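PDB 4GIB: beta-phosphoglucomutase from Clostridium difficile, which probably interconverts beta-D-glucose 1-phosphate and beta-D-glucose 6-phosphate, as a magnesium-dependent phosphomutase of the HAD-like superfamily. Local coordinates for residues Val55-Leu67 / Arg78-Ser90. Sequence-based numbering, arbitrary orientation. Where two conformers were deposited one is given.
With PO4 (phosphate ion), chain G.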
loop_
_atom_site.group_PDB
_atom_site.type_symbol
_atom_site.label_atom_id
_atom_site.label_comp_id
_atom_site.label_asym_id
_atom_site.label_seq_id
_atom_site.Cartn_x
_atom_site.Cartn_y
_atom_site.Cartn_z
ATOM N N VAL A 55 18.626 -12.292 -14.938
ATOM C CA VAL A 55 19.601 -11.242 -15.228
ATOM C C VAL A 55 20.733 -11.263 -14.184
ATOM O O VAL A 55 21.343 -10.243 -13.876
ATOM C CB VAL A 55 18.933 -9.838 -15.366
ATOM C CG1 VAL A 55 18.052 -9.803 -16.613
ATOM C CG2 VAL A 55 18.125 -9.456 -14.094
ATOM N N GLY A 56 21.009 -12.458 -13.664
ATOM C CA GLY A 56 22.093 -12.681 -12.722
ATOM C C GLY A 56 21.945 -12.020 -11.369
ATOM O O GLY A 56 22.921 -11.865 -10.646
ATOM N N ILE A 57 20.720 -11.651 -11.016
ATOM C CA ILE A 57 20.457 -10.987 -9.761
ATOM C C ILE A 57 19.543 -11.876 -8.927
ATOM O O ILE A 57 18.503 -12.327 -9.399
ATOM C CB ILE A 57 19.772 -9.619 -10.009
ATOM C CG1 ILE A 57 20.651 -8.731 -10.892
ATOM C CG2 ILE A 57 19.497 -8.922 -8.703
ATOM C CD1 ILE A 57 20.001 -7.394 -11.305
ATOM N N ASP A 58 19.944 -12.172 -7.702
ATOM C CA ASP A 58 19.096 -12.978 -6.830
ATOM C C ASP A 58 18.793 -12.156 -5.587
ATOM O O ASP A 58 19.640 -11.957 -4.718
ATOM C CB ASP A 58 19.681 -14.381 -6.524
ATOM C CG ASP A 58 21.028 -14.340 -5.838
ATOM O OD1 ASP A 58 21.623 -13.244 -5.752
ATOM O OD2 ASP A 58 21.496 -15.421 -5.391
ATOM N N ILE A 59 17.572 -11.641 -5.563
ATOM C CA ILE A 59 17.082 -10.813 -4.484
ATOM C C ILE A 59 16.661 -11.720 -3.324
ATOM O O ILE A 59 16.346 -12.902 -3.529
ATOM C CB ILE A 59 15.896 -9.919 -4.970
ATOM C CG1 ILE A 59 14.678 -10.761 -5.378
ATOM C CG2 ILE A 59 16.325 -9.068 -6.153
ATOM C CD1 ILE A 59 13.550 -9.950 -5.986
ATOM N N ASP A 60 16.686 -11.174 -2.115
ATOM C CA ASP A 60 16.315 -11.919 -0.911
ATOM C C ASP A 60 15.211 -11.167 -0.188
ATOM O O ASP A 60 15.020 -9.978 -0.423
ATOM C CB ASP A 60 17.530 -12.106 0.005
ATOM C CG ASP A 60 18.169 -10.782 0.425
ATOM O OD1 ASP A 60 17.678 -9.713 0.022
ATOM O OD2 ASP A 60 19.179 -10.813 1.163
ATOM N N THR A 61 14.501 -11.843 0.709
ATOM C CA THR A 61 13.386 -11.202 1.422
ATOM C C THR A 61 13.809 -9.933 2.202
ATOM O O THR A 61 12.957 -9.190 2.697
ATOM C CB THR A 61 12.643 -12.194 2.352
ATOM O OG1 THR A 61 11.358 -11.653 2.695
ATOM C CG2 THR A 61 13.460 -12.502 3.620
ATOM N N LYS A 62 15.121 -9.695 2.308
ATOM C CA LYS A 62 15.641 -8.494 2.960
ATOM C C LYS A 62 15.700 -7.336 1.956
ATOM O O LYS A 62 15.181 -6.249 2.230
ATOM C CB LYS A 62 17.012 -8.758 3.587
ATOM C CG LYS A 62 16.962 -9.770 4.736
ATOM C CD LYS A 62 18.307 -9.920 5.445
ATOM C CE LYS A 62 18.207 -10.905 6.608
ATOM N NZ LYS A 62 19.480 -11.016 7.389
ATOM N N PHE A 63 16.325 -7.562 0.800
ATOM C CA PHE A 63 16.386 -6.530 -0.241
ATOM C C PHE A 63 14.979 -6.187 -0.710
ATOM O O PHE A 63 14.612 -5.017 -0.785
ATOM C CB PHE A 63 17.233 -6.974 -1.433
ATOM C CG PHE A 63 17.174 -6.022 -2.604
ATOM C CD1 PHE A 63 17.926 -4.853 -2.610
ATOM C CD2 PHE A 63 16.367 -6.298 -3.701
ATOM C CE1 PHE A 63 17.869 -3.969 -3.700
ATOM C CE2 PHE A 63 16.313 -5.423 -4.790
ATOM C CZ PHE A 63 17.064 -4.259 -4.783
ATOM N N ASN A 64 14.196 -7.220 -1.013
ATOM C CA ASN A 64 12.817 -7.050 -1.444
ATOM C C ASN A 64 12.041 -6.111 -0.523
ATOM O O ASN A 64 11.075 -5.484 -0.940
ATOM C CB ASN A 64 12.095 -8.390 -1.489
ATOM C CG ASN A 64 10.626 -8.247 -1.823
ATOM O OD1 ASN A 64 10.257 -7.916 -2.950
ATOM N ND2 ASN A 64 9.771 -8.521 -0.841
ATOM N N GLU A 65 12.470 -6.004 0.724
ATOM C CA GLU A 65 11.786 -5.148 1.660
ATOM C C GLU A 65 11.881 -3.661 1.240
ATOM O O GLU A 65 11.279 -2.817 1.889
ATOM C CB GLU A 65 12.318 -5.379 3.075
ATOM C CG GLU A 65 11.240 -5.360 4.162
ATOM C CD GLU A 65 10.301 -6.577 4.088
ATOM O OE1 GLU A 65 9.980 -7.039 2.968
ATOM O OE2 GLU A 65 9.872 -7.064 5.158
ATOM N N SER A 66 12.630 -3.372 0.154
ATOM C CA SER A 66 12.755 -2.017 -0.452
ATOM C C SER A 66 12.075 -1.973 -1.846
ATOM O O SER A 66 12.280 -1.043 -2.642
ATOM C CB SER A 66 14.204 -1.636 -0.653
ATOM O OG SER A 66 14.694 -2.212 -1.856
ATOM N N LEU A 67 11.346 -3.026 -2.172
ATOM C CA LEU A 67 10.565 -3.080 -3.390
ATOM C C LEU A 67 9.101 -3.046 -2.967
ATOM O O LEU A 67 8.217 -2.781 -3.770
ATOM C CB LEU A 67 10.837 -4.359 -4.172
ATOM C CG LEU A 67 12.252 -4.598 -4.664
ATOM C CD1 LEU A 67 12.319 -5.981 -5.287
ATOM C CD2 LEU A 67 12.664 -3.519 -5.642
ATOM N N ARG A 78 15.016 -0.673 -9.522
ATOM C CA ARG A 78 15.738 -0.929 -8.286
ATOM C C ARG A 78 16.379 -2.332 -8.294
ATOM O O ARG A 78 17.477 -2.519 -7.788
ATOM C CB ARG A 78 14.829 -0.750 -7.070
ATOM C CG ARG A 78 14.390 0.676 -6.883
ATOM C CD ARG A 78 13.574 0.869 -5.636
ATOM N NE ARG A 78 13.032 2.217 -5.599
ATOM C CZ ARG A 78 12.362 2.738 -4.578
ATOM N NH1 ARG A 78 12.142 2.020 -3.477
ATOM N NH2 ARG A 78 11.910 3.985 -4.659
ATOM N N ILE A 79 15.704 -3.313 -8.875
ATOM C CA ILE A 79 16.288 -4.645 -8.957
ATOM C C ILE A 79 17.532 -4.591 -9.846
ATOM O O ILE A 79 18.585 -5.098 -9.478
ATOM C CB ILE A 79 15.299 -5.686 -9.508
ATOM C CG1 ILE A 79 14.113 -5.846 -8.545
ATOM C CG2 ILE A 79 15.992 -7.030 -9.676
ATOM C CD1 ILE A 79 13.011 -6.744 -9.084
ATOM N N LEU A 80 17.411 -3.950 -11.003
ATOM C CA LEU A 80 18.546 -3.843 -11.925
ATOM C C LEU A 80 19.691 -3.056 -11.300
ATOM O O LEU A 80 20.843 -3.408 -11.469
ATOM C CB LEU A 80 18.098 -3.245 -13.241
ATOM C CG LEU A 80 17.027 -4.086 -13.914
ATOM C CD1 LEU A 80 16.528 -3.390 -15.157
ATOM C CD2 LEU A 80 17.515 -5.513 -14.222
ATOM N N GLU A 81 19.344 -1.988 -10.587
ATOM C CA GLU A 81 20.295 -1.181 -9.830
ATOM C C GLU A 81 21.147 -2.057 -8.940
ATOM O O GLU A 81 22.369 -1.920 -8.886
ATOM C CB GLU A 81 19.531 -0.257 -8.883
ATOM C CG GLU A 81 20.358 0.125 -7.640
ATOM C CD GLU A 81 19.548 0.014 -6.350
ATOM O OE1 GLU A 81 20.135 0.203 -5.255
ATOM O OE2 GLU A 81 18.339 -0.315 -6.427
ATOM N N PHE A 82 20.480 -2.954 -8.225
ATOM C CA PHE A 82 21.151 -3.856 -7.277
ATOM C C PHE A 82 22.294 -4.623 -7.969
ATOM O O PHE A 82 23.260 -5.004 -7.321
ATOM C CB PHE A 82 20.135 -4.797 -6.613
ATOM C CG PHE A 82 20.750 -5.761 -5.619
ATOM C CD1 PHE A 82 21.189 -5.315 -4.367
ATOM C CD2 PHE A 82 20.858 -7.119 -5.918
ATOM C CE1 PHE A 82 21.751 -6.191 -3.454
ATOM C CE2 PHE A 82 21.420 -8.008 -5.005
ATOM C CZ PHE A 82 21.869 -7.541 -3.771
ATOM N N GLY A 83 22.178 -4.827 -9.287
ATOM C CA GLY A 83 23.220 -5.475 -10.071
ATOM C C GLY A 83 23.946 -4.513 -11.013
ATOM O O GLY A 83 24.550 -4.944 -11.996
ATOM N N ASN A 84 23.863 -3.212 -10.735
ATOM C CA ASN A 84 24.530 -2.186 -11.543
ATOM C C ASN A 84 24.187 -2.220 -13.031
ATOM O O ASN A 84 25.001 -1.812 -13.874
ATOM C CB ASN A 84 26.052 -2.313 -11.389
ATOM C CG ASN A 84 26.501 -2.120 -9.969
ATOM O OD1 ASN A 84 25.934 -1.327 -9.231
ATOM N ND2 ASN A 84 27.522 -2.843 -9.580
ATOM N N LYS A 85 22.988 -2.680 -13.356
ATOM C CA LYS A 85 22.575 -2.755 -14.751
ATOM C C LYS A 85 21.259 -2.029 -15.017
ATOM O O LYS A 85 20.572 -2.322 -15.988
ATOM C CB LYS A 85 22.544 -4.220 -15.223
ATOM C CG LYS A 85 21.690 -5.147 -14.370
ATOM C CD LYS A 85 21.706 -6.562 -14.881
ATOM C CE LYS A 85 23.033 -7.249 -14.633
ATOM N NZ LYS A 85 23.012 -8.596 -15.231
ATOM N N LYS A 86 20.923 -1.061 -14.158
ATOM C CA LYS A 86 19.698 -0.273 -14.318
ATOM C C LYS A 86 19.678 0.484 -15.641
ATOM O O LYS A 86 18.625 0.586 -16.271
ATOM C CB LYS A 86 19.538 0.728 -13.159
ATOM C CG LYS A 86 18.362 1.689 -13.285
ATOM C CD LYS A 86 18.367 2.710 -12.143
ATOM C CE LYS A 86 17.298 3.795 -12.332
ATOM N NZ LYS A 86 17.264 4.784 -11.185
ATOM N N TYR A 87 20.831 1.001 -16.068
ATOM C CA TYR A 87 20.905 1.782 -17.302
ATOM C C TYR A 87 21.407 0.993 -18.513
ATOM O O TYR A 87 21.614 1.562 -19.588
ATOM C CB TYR A 87 21.761 3.045 -17.079
ATOM C CG TYR A 87 21.245 3.913 -15.936
ATOM C CD1 TYR A 87 20.122 4.718 -16.102
ATOM C CD2 TYR A 87 21.870 3.907 -14.685
ATOM C CE1 TYR A 87 19.624 5.502 -15.060
ATOM C CE2 TYR A 87 21.387 4.694 -13.630
ATOM C CZ TYR A 87 20.258 5.484 -13.824
ATOM O OH TYR A 87 19.770 6.255 -12.794
ATOM N N SER A 88 21.548 -0.318 -18.362
ATOM C CA SER A 88 22.087 -1.155 -19.432
ATOM C C SER A 88 21.006 -1.691 -20.363
ATOM O O SER A 88 21.312 -2.150 -21.446
ATOM C CB SER A 88 22.859 -2.321 -18.830
ATOM O OG SER A 88 23.661 -1.856 -17.770
ATOM N N PHE A 89 19.754 -1.632 -19.927
ATOM C CA PHE A 89 18.617 -2.091 -20.716
ATOM C C PHE A 89 17.816 -0.921 -21.256
ATOM O O PHE A 89 17.706 0.103 -20.593
ATOM C CB PHE A 89 17.648 -2.891 -19.838
ATOM C CG PHE A 89 18.240 -4.117 -19.220
ATOM C CD1 PHE A 89 18.945 -4.034 -18.038
ATOM C CD2 PHE A 89 18.040 -5.360 -19.791
ATOM C CE1 PHE A 89 19.480 -5.159 -17.453
ATOM C CE2 PHE A 89 18.561 -6.490 -19.214
ATOM C CZ PHE A 89 19.289 -6.393 -18.040
ATOM N N SER A 90 17.230 -1.087 -22.443
ATOM C CA SER A 90 16.341 -0.078 -23.006
ATOM C C SER A 90 15.035 -0.207 -22.250
ATOM O O SER A 90 14.765 -1.244 -21.654
ATOM C CB SER A 90 16.098 -0.309 -24.507
ATOM O OG SER A 90 15.479 -1.564 -24.758
HETATM P P PO4 G . 14.496 7.324 -11.962
HETATM O O1 PO4 G . 14.413 7.466 -10.458
HETATM O O2 PO4 G . 14.121 5.906 -12.349
HETATM O O3 PO4 G . 13.533 8.287 -12.618
HETATM O O4 PO4 G . 15.910 7.625 -12.414
#
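Phe63 and Phe82 lie alongside each other and run antiparallel, their ring centroids 4.6 Å apart and the planes oblique at 39°. With CG anti to the backbone N (chi1 172°), the Phe63 ring points at the last turn of helix 72-82: its CD1 and CE1 lie against Phe82 CD1, while Phe63 CZ touches Phe82 CB at 3.6 Å and has Arg78 O near the ring plane. Phe82 CG lies over one face of the Phe63 ring, toward the rim; Ser66 OG, which donates to Phe63 O, lies over the other, also toward the rim. Ile57 CG2 meets the edge of the Phe82 ring in its plane, 3.6 Å from Phe82 CD2, and Ile57 CD1 reaches Ile79 O. The contact packs the loop between helices 41-53 and 72-82 against the end of the second helix, in the helical cap domain of this HAD-type phosphomutase. Lys85, whose N closes the helix-ending Schellman motif on Leu80 O, donates from NZ to Val55 O at 2.7 Å, from above the carbonyl plane. Nearer the predicted substrate site, Arg78 CB packs on Leu67 CD2 at 3.8 Å, its extended chain brings CD near Ser66 O, NE forms a salt bridge with Glu74 OE2, and NH1 donates to Ser66 O.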